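Local coordinates for uncharacterized protein (Vibrio parahaemolyticus M0605, PDB 3X0T), which probably acts as the PirA component of a plasmid-encoded toxin, thought to be pore-forming, that makes this marine bacterium virulent, at residues Val41-Thr46 with Cys106-His111; Leu51-Gln56 with His72-Asp77; Pro35-Ser40 with Asp86-His91. All blocks are in the same frame, centred on the assembly; numbering follows the deposited sequence.

Interaction 1: Val41-Thr46 with Cys106-His111; sequences VDIENT and CTIYYH
E44 OE1 is gripped by two donors. Y109 OH donates to E44 OE1 at 2.8 Å, nearly along the C-O axis of the carboxylate. A water donates to the same oxygen and also to T107 OG1. The E44 chain runs extended from a CG anti to the backbone N (chi1 177°), which carries the carboxylate out to the phenol. Carboxylate and ring planes lie 28° apart, and E44 CB sits at the ring edge. T107 OG1 also bonds D14 on strand 11-17, and a second water joins it to T46 OG1.

D42 shares this face with E44, T107 and Y109. The H111 ring reaches it from beyond the last bridge pair. H111 NE2 lies 2.8 Å from D42 OD2 in a bent, weak bond. Its bond to D42 OD1 is straighter but longer, and weak too. The D42 carboxylate has a stronger partner in H81, which probably fixes its rotation.

V41, I43, C106, I108 and Y110 occupy the other face. I108 CG2 meets V41 CB at 3.6 Å, and I108 CD1 meets I43 CB at 3.7 Å. I43 CG1 rests on C106 CB at 3.9 Å. V41 and I43 also reach strands 51-58 and 91-98 of the second sheet.

Paired amide-carbonyl bonds join D42 with Y109 and E44 with T107. The arrangement is an antiparallel strand pair with one polar and one core face, as in a jelly-roll sandwich.

Interaction 2: Leu51-Gln56 with His72-Asp77; sequences LTIQYQ and HVVQRD
The H72 imidazole stacks on the ring of Y80, while at its root H72 CB lies 4.3 Å from I53 CG2. The amides of Q54 and Q56 pair within their own strand. They meet edge on: Q56 NE2 donates to Q54 OE1 at 2.9 Å, almost exactly in its own amide plane. Q54 NE2 goes on to S71 and Q56 OE1 to R93, so both amides are held at each end.

The two segments belong to strands 51-58 and 67-74, an antiparallel beta hairpin at one margin of its sheet. L51 pairs with V74 and I53 with H72, each through two backbone bonds. The shortest is V74 N to L51 O, 2.8 Å. Between them, T52 and V73 form a non-hydrogen-bonded pair.

T52 OG1 lies anti to the carbonyl carbon (chi1 -66°). This puts the hydroxyl, and not the T52 methyl, against the V73 side chain, with T52 OG1 3.6 Å from V73 CG2. V73 is exposed. On the opposite face, I53 CG2 approaches V74 CG2 at 4.2 Å, loosely. L51, I53 and V74 there face strand 41-45 of the other sheet, with I53 and V74 both against I43.

Interaction 3: Pro35-Ser40 with Asp86-His91; sequences PEVGRS and DNAFYH. With NO3 (nitrate ion), chain C.
Y90 CG stands anti to its carbonyl carbon, beside the backbone N (chi1 -69°), and this swings the phenol ring alongside P35. The proline lies over one face of the ring. P35 CB is 4.0 Å from the centroid of the Y90 ring and only 1° off the normal, a well-centred CH-pi contact. P35 CD also touches Y90 CE1 at 3.6 Å. Two residues before Y90, A88 CB packs against P35 CB at 4.1 Å.

A single antiparallel bridge joins E36 and F89. E36 N donates to F89 O at 3.0 Å. The return bond, F89 N to E36 O, is 2.9 Å long, but its donor stands 56° out of the carbonyl plane. E36 O takes a second bond from the Q92 side chain. The F89 ring stacks on W57.

V37 N donates to O2 of a nitrate ion, probably from the crystallisation liquor, whose exact position is doubtful. A water accepts from G38 N and donates to N87 O.

Two loops are thus clipped together by one backbone bridge, a proline-tyrosine contact and a water. The E36 side chain leaves away from the partner segment, and its OE1 forms a salt bridge with K29. The contact itself is backbone bonding and apolar packing, and the E36 charge is probably balanced by K29.

From the N terminus, the loop 35-40 runs directly into strand 41-45, so interactions 3 and 1 start one after the other. The chain then enters 51-56, and interaction 2 closes the first and shortest loop on reaching 72-77. Interaction 3 closes next, at 86-91, and interaction 1 last, at 106-111. Interaction 2 is nested inside both others, whereas 1 and 3 cross. Interaction 1 lies in one sheet, interaction 2 at the margin of the other. N45 probably bonds V74 and D77, joining them. Interaction 3 ties the loop between strands 22-30 and 41-45 to that between 79-82 and 91-98, across the chain's centre from both. S40 O probably bonds H111 N.

Interaction 1: Val41-Thr46 with Cys106-His111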
# COMPACT_ATOMS: atom_id res chain seq x y z
N VAL A 41 4.16 2.33 -4.30
CA VAL A 41 4.57 3.08 -3.10
C VAL A 41 5.83 2.40 -2.58
O VAL A 41 6.14 1.27 -2.91
CB VAL A 41 3.51 3.06 -1.99
CG1 VAL A 41 2.21 3.61 -2.52
CG2 VAL A 41 3.30 1.71 -1.37
N ASP A 42 6.54 3.17 -1.73
CA ASP A 42 7.53 2.54 -0.87
C ASP A 42 7.04 2.62 0.56
O ASP A 42 6.40 3.58 0.97
CB ASP A 42 8.92 3.25 -0.92
CG ASP A 42 9.33 3.50 -2.29
OD1 ASP A 42 9.31 2.61 -3.10
OD2 ASP A 42 9.73 4.68 -2.55
N ILE A 43 7.33 1.59 1.34
CA ILE A 43 7.00 1.60 2.76
C ILE A 43 8.33 1.56 3.58
O ILE A 43 9.17 0.69 3.33
CB ILE A 43 6.14 0.38 3.14
CG1 ILE A 43 5.93 0.38 4.69
CG2 ILE A 43 6.66 -0.99 2.64
CD1 ILE A 43 4.91 -0.66 5.17
N GLU A 44 8.44 2.51 4.54
CA GLU A 44 9.53 2.47 5.52
C GLU A 44 8.88 2.07 6.85
O GLU A 44 8.00 2.73 7.36
CB GLU A 44 10.15 3.90 5.63
CG GLU A 44 11.22 3.96 6.67
CD GLU A 44 11.69 5.38 6.97
OE1 GLU A 44 11.04 6.39 6.55
OE2 GLU A 44 12.68 5.49 7.74
N ASN A 45 9.39 0.96 7.39
CA ASN A 45 8.90 0.50 8.68
C ASN A 45 9.65 1.20 9.81
O ASN A 45 10.88 1.01 9.90
CB ASN A 45 9.12 -1.00 8.73
CG ASN A 45 8.60 -1.62 10.04
OD1 ASN A 45 8.31 -0.91 11.01
ND2 ASN A 45 8.44 -2.94 10.01
N THR A 46 8.97 2.05 10.58
CA THR A 46 9.63 2.89 11.59
C THR A 46 9.29 2.38 13.02
O THR A 46 9.57 3.09 14.00
CB THR A 46 9.26 4.33 11.44
OG1 THR A 46 7.85 4.45 11.73
CG2 THR A 46 9.58 4.88 10.07
N CYS A 106 4.69 3.15 10.22
CA CYS A 106 5.39 3.21 8.96
C CYS A 106 5.13 4.57 8.32
O CYS A 106 4.23 5.33 8.67
CB CYS A 106 4.95 2.10 8.02
SG CYS A 106 3.25 2.11 7.48
N THR A 107 6.02 4.86 7.34
CA THR A 107 5.79 6.00 6.42
C THR A 107 5.67 5.36 5.00
O THR A 107 6.45 4.49 4.61
CB THR A 107 6.97 6.98 6.48
OG1 THR A 107 7.06 7.50 7.82
CG2 THR A 107 6.74 8.12 5.47
N ILE A 108 4.67 5.87 4.27
CA ILE A 108 4.44 5.44 2.89
C ILE A 108 4.86 6.66 1.99
O ILE A 108 4.43 7.77 2.26
CB ILE A 108 2.96 5.05 2.70
CG1 ILE A 108 2.59 3.88 3.61
CG2 ILE A 108 2.75 4.66 1.20
CD1 ILE A 108 3.21 2.58 3.28
N TYR A 109 5.60 6.32 0.92
CA TYR A 109 6.04 7.30 -0.08
C TYR A 109 5.29 6.91 -1.36
O TYR A 109 5.44 5.79 -1.86
CB TYR A 109 7.54 7.22 -0.24
CG TYR A 109 8.22 7.51 1.08
CD1 TYR A 109 8.51 8.80 1.43
CD2 TYR A 109 8.57 6.47 1.92
CE1 TYR A 109 9.11 9.08 2.65
CE2 TYR A 109 9.22 6.73 3.17
CZ TYR A 109 9.48 8.05 3.50
OH TYR A 109 10.13 8.36 4.72
N TYR A 110 4.52 7.85 -1.87
CA TYR A 110 3.61 7.53 -2.99
C TYR A 110 4.28 8.00 -4.29
O TYR A 110 4.66 9.18 -4.43
CB TYR A 110 2.31 8.32 -2.80
CG TYR A 110 1.58 7.89 -1.54
CD1 TYR A 110 0.65 6.85 -1.56
CD2 TYR A 110 1.90 8.47 -0.31
CE1 TYR A 110 0.02 6.40 -0.34
CE2 TYR A 110 1.29 8.08 0.90
CZ TYR A 110 0.37 7.05 0.85
OH TYR A 110 -0.21 6.64 2.05
N HIS A 111 4.37 7.06 -5.23
CA HIS A 111 5.03 7.37 -6.51
C HIS A 111 4.06 7.99 -7.42
O HIS A 111 3.29 7.26 -8.04
CB HIS A 111 5.75 6.22 -7.12
CG HIS A 111 6.96 5.95 -6.32
ND1 HIS A 111 8.09 6.75 -6.32
CD2 HIS A 111 7.17 5.02 -5.38
CE1 HIS A 111 8.98 6.23 -5.49
NE2 HIS A 111 8.48 5.10 -5.01
O HOH W 1 9.88 8.22 8.31
O HOH W 2 6.65 6.60 10.51

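Interaction 2: Leu51-Gln56 with His72-Asp77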
# COMPACT_ATOMS: atom_id res chain seq x y z
N LEU A 51 5.99 -5.80 9.53
CA LEU A 51 4.68 -5.47 8.95
C LEU A 51 4.56 -6.20 7.63
O LEU A 51 5.53 -6.34 6.89
CB LEU A 51 4.60 -3.96 8.70
CG LEU A 51 4.69 -3.06 9.95
CD1 LEU A 51 4.87 -1.61 9.58
CD2 LEU A 51 3.55 -3.29 10.87
N THR A 52 3.31 -6.56 7.27
CA THR A 52 3.04 -7.01 5.89
C THR A 52 2.39 -5.88 5.08
O THR A 52 1.50 -5.22 5.61
CB THR A 52 2.11 -8.21 5.92
OG1 THR A 52 2.83 -9.29 6.54
CG2 THR A 52 1.70 -8.65 4.52
N ILE A 53 2.84 -5.66 3.86
CA ILE A 53 2.15 -4.76 2.95
C ILE A 53 1.51 -5.58 1.86
O ILE A 53 2.14 -6.53 1.33
CB ILE A 53 3.08 -3.66 2.42
CG1 ILE A 53 2.26 -2.58 1.70
CG2 ILE A 53 4.24 -4.20 1.58
CD1 ILE A 53 3.06 -1.33 1.38
N GLN A 54 0.27 -5.25 1.52
CA GLN A 54 -0.41 -5.98 0.43
C GLN A 54 -1.05 -5.01 -0.56
O GLN A 54 -1.59 -3.96 -0.18
CB GLN A 54 -1.55 -6.92 0.93
CG GLN A 54 -1.02 -7.97 1.90
CD GLN A 54 -1.98 -9.03 2.15
OE1 GLN A 54 -3.22 -8.85 2.21
NE2 GLN A 54 -1.40 -10.25 2.32
N TYR A 55 -0.99 -5.39 -1.82
CA TYR A 55 -1.73 -4.74 -2.90
C TYR A 55 -2.97 -5.60 -3.15
O TYR A 55 -2.81 -6.76 -3.46
CB TYR A 55 -0.87 -4.62 -4.16
CG TYR A 55 -1.27 -3.51 -5.05
CD1 TYR A 55 -2.49 -3.55 -5.77
CD2 TYR A 55 -0.51 -2.34 -5.14
CE1 TYR A 55 -2.90 -2.46 -6.52
CE2 TYR A 55 -0.93 -1.26 -5.88
CZ TYR A 55 -2.13 -1.31 -6.57
OH TYR A 55 -2.52 -0.21 -7.29
N GLN A 56 -4.16 -5.02 -2.98
CA GLN A 56 -5.41 -5.77 -3.09
C GLN A 56 -6.30 -5.19 -4.16
O GLN A 56 -6.15 -3.99 -4.51
CB GLN A 56 -6.14 -5.75 -1.76
CG GLN A 56 -5.35 -6.45 -0.66
CD GLN A 56 -6.13 -6.57 0.63
OE1 GLN A 56 -7.25 -6.03 0.76
NE2 GLN A 56 -5.56 -7.29 1.60
N HIS A 72 4.11 -8.65 0.82
CA HIS A 72 5.53 -8.72 1.18
C HIS A 72 5.67 -8.31 2.66
O HIS A 72 4.96 -7.44 3.14
CB HIS A 72 6.32 -7.72 0.31
CG HIS A 72 7.77 -7.84 0.49
ND1 HIS A 72 8.55 -8.74 -0.20
CD2 HIS A 72 8.61 -7.16 1.31
CE1 HIS A 72 9.80 -8.63 0.21
NE2 HIS A 72 9.87 -7.65 1.08
N VAL A 73 6.65 -8.93 3.35
CA VAL A 73 6.91 -8.65 4.76
C VAL A 73 8.07 -7.71 4.85
O VAL A 73 9.15 -7.96 4.24
CB VAL A 73 7.15 -9.89 5.58
CG1 VAL A 73 7.51 -9.55 7.02
CG2 VAL A 73 5.96 -10.81 5.51
N VAL A 74 7.97 -6.64 5.63
CA VAL A 74 8.96 -5.61 5.81
C VAL A 74 9.42 -5.57 7.26
O VAL A 74 8.62 -5.35 8.15
CB VAL A 74 8.38 -4.23 5.40
CG1 VAL A 74 9.45 -3.17 5.44
CG2 VAL A 74 7.72 -4.31 3.98
N GLN A 75 10.71 -5.80 7.52
CA GLN A 75 11.25 -5.79 8.91
C GLN A 75 11.47 -4.36 9.43
O GLN A 75 11.46 -3.41 8.65
CB GLN A 75 12.56 -6.55 8.98
CG GLN A 75 12.43 -7.96 8.46
CD GLN A 75 11.50 -8.76 9.37
OE1 GLN A 75 11.51 -8.68 10.64
NE2 GLN A 75 10.60 -9.52 8.76
N ARG A 76 11.76 -4.25 10.74
CA ARG A 76 11.94 -2.88 11.32
C ARG A 76 13.05 -2.19 10.56
O ARG A 76 14.02 -2.88 10.21
CB ARG A 76 12.14 -2.94 12.90
CG ARG A 76 13.49 -3.52 13.33
CD ARG A 76 13.77 -3.28 14.78
NE ARG A 76 14.02 -1.85 14.98
CZ ARG A 76 14.08 -1.14 16.11
NH1 ARG A 76 13.97 -1.80 17.26
NH2 ARG A 76 14.33 0.17 16.03
N ASP A 77 12.89 -0.89 10.41
CA ASP A 77 13.88 -0.01 9.81
C ASP A 77 14.04 -0.24 8.28
O ASP A 77 14.83 0.50 7.67
CB ASP A 77 15.26 -0.07 10.45
CG ASP A 77 15.26 -0.13 11.96
OD1 ASP A 77 14.53 0.55 12.69
OD2 ASP A 77 16.07 -0.90 12.46

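Interaction 3: Pro35-Ser40 with Asp86-His91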
# COMPACT_ATOMS: atom_id res chain seq x y z
N PRO A 35 -11.89 0.68 -15.63
CA PRO A 35 -10.81 0.32 -14.70
C PRO A 35 -9.53 1.02 -14.99
O PRO A 35 -9.26 1.41 -16.15
CB PRO A 35 -10.72 -1.19 -14.86
CG PRO A 35 -11.14 -1.41 -16.24
CD PRO A 35 -12.28 -0.45 -16.51
N GLU A 36 -8.64 1.13 -14.02
CA GLU A 36 -7.37 1.83 -14.17
C GLU A 36 -6.26 1.07 -13.47
O GLU A 36 -6.48 0.40 -12.44
CB GLU A 36 -7.43 3.22 -13.54
CG GLU A 36 -8.37 4.16 -14.16
CD GLU A 36 -8.29 5.62 -13.63
OE1 GLU A 36 -7.30 5.95 -12.83
OE2 GLU A 36 -9.24 6.41 -13.90
N VAL A 37 -5.05 1.19 -13.99
CA VAL A 37 -3.83 0.79 -13.28
C VAL A 37 -3.69 1.66 -12.02
O VAL A 37 -4.12 2.80 -12.05
CB VAL A 37 -2.68 0.91 -14.32
CG1 VAL A 37 -1.35 0.60 -13.68
CG2 VAL A 37 -2.96 -0.00 -15.50
N GLY A 38 -3.08 1.14 -10.99
CA GLY A 38 -2.92 1.82 -9.73
C GLY A 38 -1.68 2.64 -9.54
O GLY A 38 -1.21 3.29 -10.48
N ARG A 39 -1.13 2.60 -8.36
CA ARG A 39 -0.01 3.47 -7.95
C ARG A 39 0.92 2.66 -7.09
O ARG A 39 0.50 1.96 -6.20
CB ARG A 39 -0.63 4.68 -7.13
CG ARG A 39 0.39 5.58 -6.47
CD ARG A 39 -0.16 6.96 -6.21
NE ARG A 39 -1.37 6.93 -5.36
CZ ARG A 39 -2.15 7.99 -5.21
NH1 ARG A 39 -3.23 7.90 -4.46
NH2 ARG A 39 -1.88 9.15 -5.86
N SER A 40 2.21 2.83 -7.34
CA SER A 40 3.25 2.14 -6.55
C SER A 40 3.62 2.99 -5.35
O SER A 40 3.50 4.22 -5.38
CB SER A 40 4.53 2.00 -7.43
OG SER A 40 4.23 1.17 -8.54
N ASP A 86 0.70 -4.63 -13.17
CA ASP A 86 0.60 -3.97 -14.49
C ASP A 86 -0.85 -3.93 -15.01
O ASP A 86 -1.13 -3.10 -15.92
CB ASP A 86 1.40 -4.81 -15.53
CG ASP A 86 2.87 -4.80 -15.38
OD1 ASP A 86 3.44 -3.83 -14.78
OD2 ASP A 86 3.52 -5.73 -15.92
N ASN A 87 -1.79 -4.66 -14.44
CA ASN A 87 -3.16 -4.73 -14.95
C ASN A 87 -4.05 -3.70 -14.17
O ASN A 87 -3.70 -3.21 -13.09
CB ASN A 87 -3.75 -6.17 -14.95
CG ASN A 87 -3.64 -6.87 -13.57
OD1 ASN A 87 -2.53 -7.03 -13.01
ND2 ASN A 87 -4.81 -7.44 -13.17
N ALA A 88 -5.22 -3.41 -14.77
CA ALA A 88 -6.15 -2.38 -14.35
C ALA A 88 -7.28 -2.99 -13.53
O ALA A 88 -7.71 -4.14 -13.80
CB ALA A 88 -6.70 -1.68 -15.60
N PHE A 89 -7.80 -2.23 -12.56
CA PHE A 89 -8.81 -2.71 -11.65
C PHE A 89 -9.95 -1.77 -11.55
O PHE A 89 -9.81 -0.53 -11.76
CB PHE A 89 -8.21 -2.88 -10.24
CG PHE A 89 -7.02 -3.83 -10.19
CD1 PHE A 89 -7.26 -5.22 -10.41
CD2 PHE A 89 -5.74 -3.39 -9.92
CE1 PHE A 89 -6.15 -6.09 -10.32
CE2 PHE A 89 -4.68 -4.27 -9.83
CZ PHE A 89 -4.88 -5.61 -10.01
N TYR A 90 -11.12 -2.25 -11.13
CA TYR A 90 -12.26 -1.43 -10.75
C TYR A 90 -12.11 -0.89 -9.34
O TYR A 90 -12.56 0.22 -9.05
CB TYR A 90 -13.53 -2.26 -10.86
CG TYR A 90 -13.88 -2.58 -12.29
CD1 TYR A 90 -14.57 -1.66 -13.10
CD2 TYR A 90 -13.51 -3.78 -12.88
CE1 TYR A 90 -14.88 -1.90 -14.42
CE2 TYR A 90 -13.84 -4.04 -14.21
CZ TYR A 90 -14.51 -3.12 -14.96
OH TYR A 90 -14.80 -3.33 -16.30
N HIS A 91 -11.52 -1.67 -8.45
CA HIS A 91 -11.26 -1.32 -7.06
C HIS A 91 -9.90 -1.80 -6.69
O HIS A 91 -9.55 -2.95 -7.03
CB HIS A 91 -12.31 -1.89 -6.10
CG HIS A 91 -13.69 -1.45 -6.42
ND1 HIS A 91 -14.18 -0.20 -6.07
CD2 HIS A 91 -14.64 -2.04 -7.21
CE1 HIS A 91 -15.38 -0.06 -6.60
NE2 HIS A 91 -15.67 -1.14 -7.32
N NO3 C . -4.96 3.51 -16.28
O1 NO3 C . -4.59 4.29 -17.40
O2 NO3 C . -4.83 2.29 -16.83
O3 NO3 C . -5.38 4.09 -15.09
O HOH W 3 -2.44 -1.69 -11.02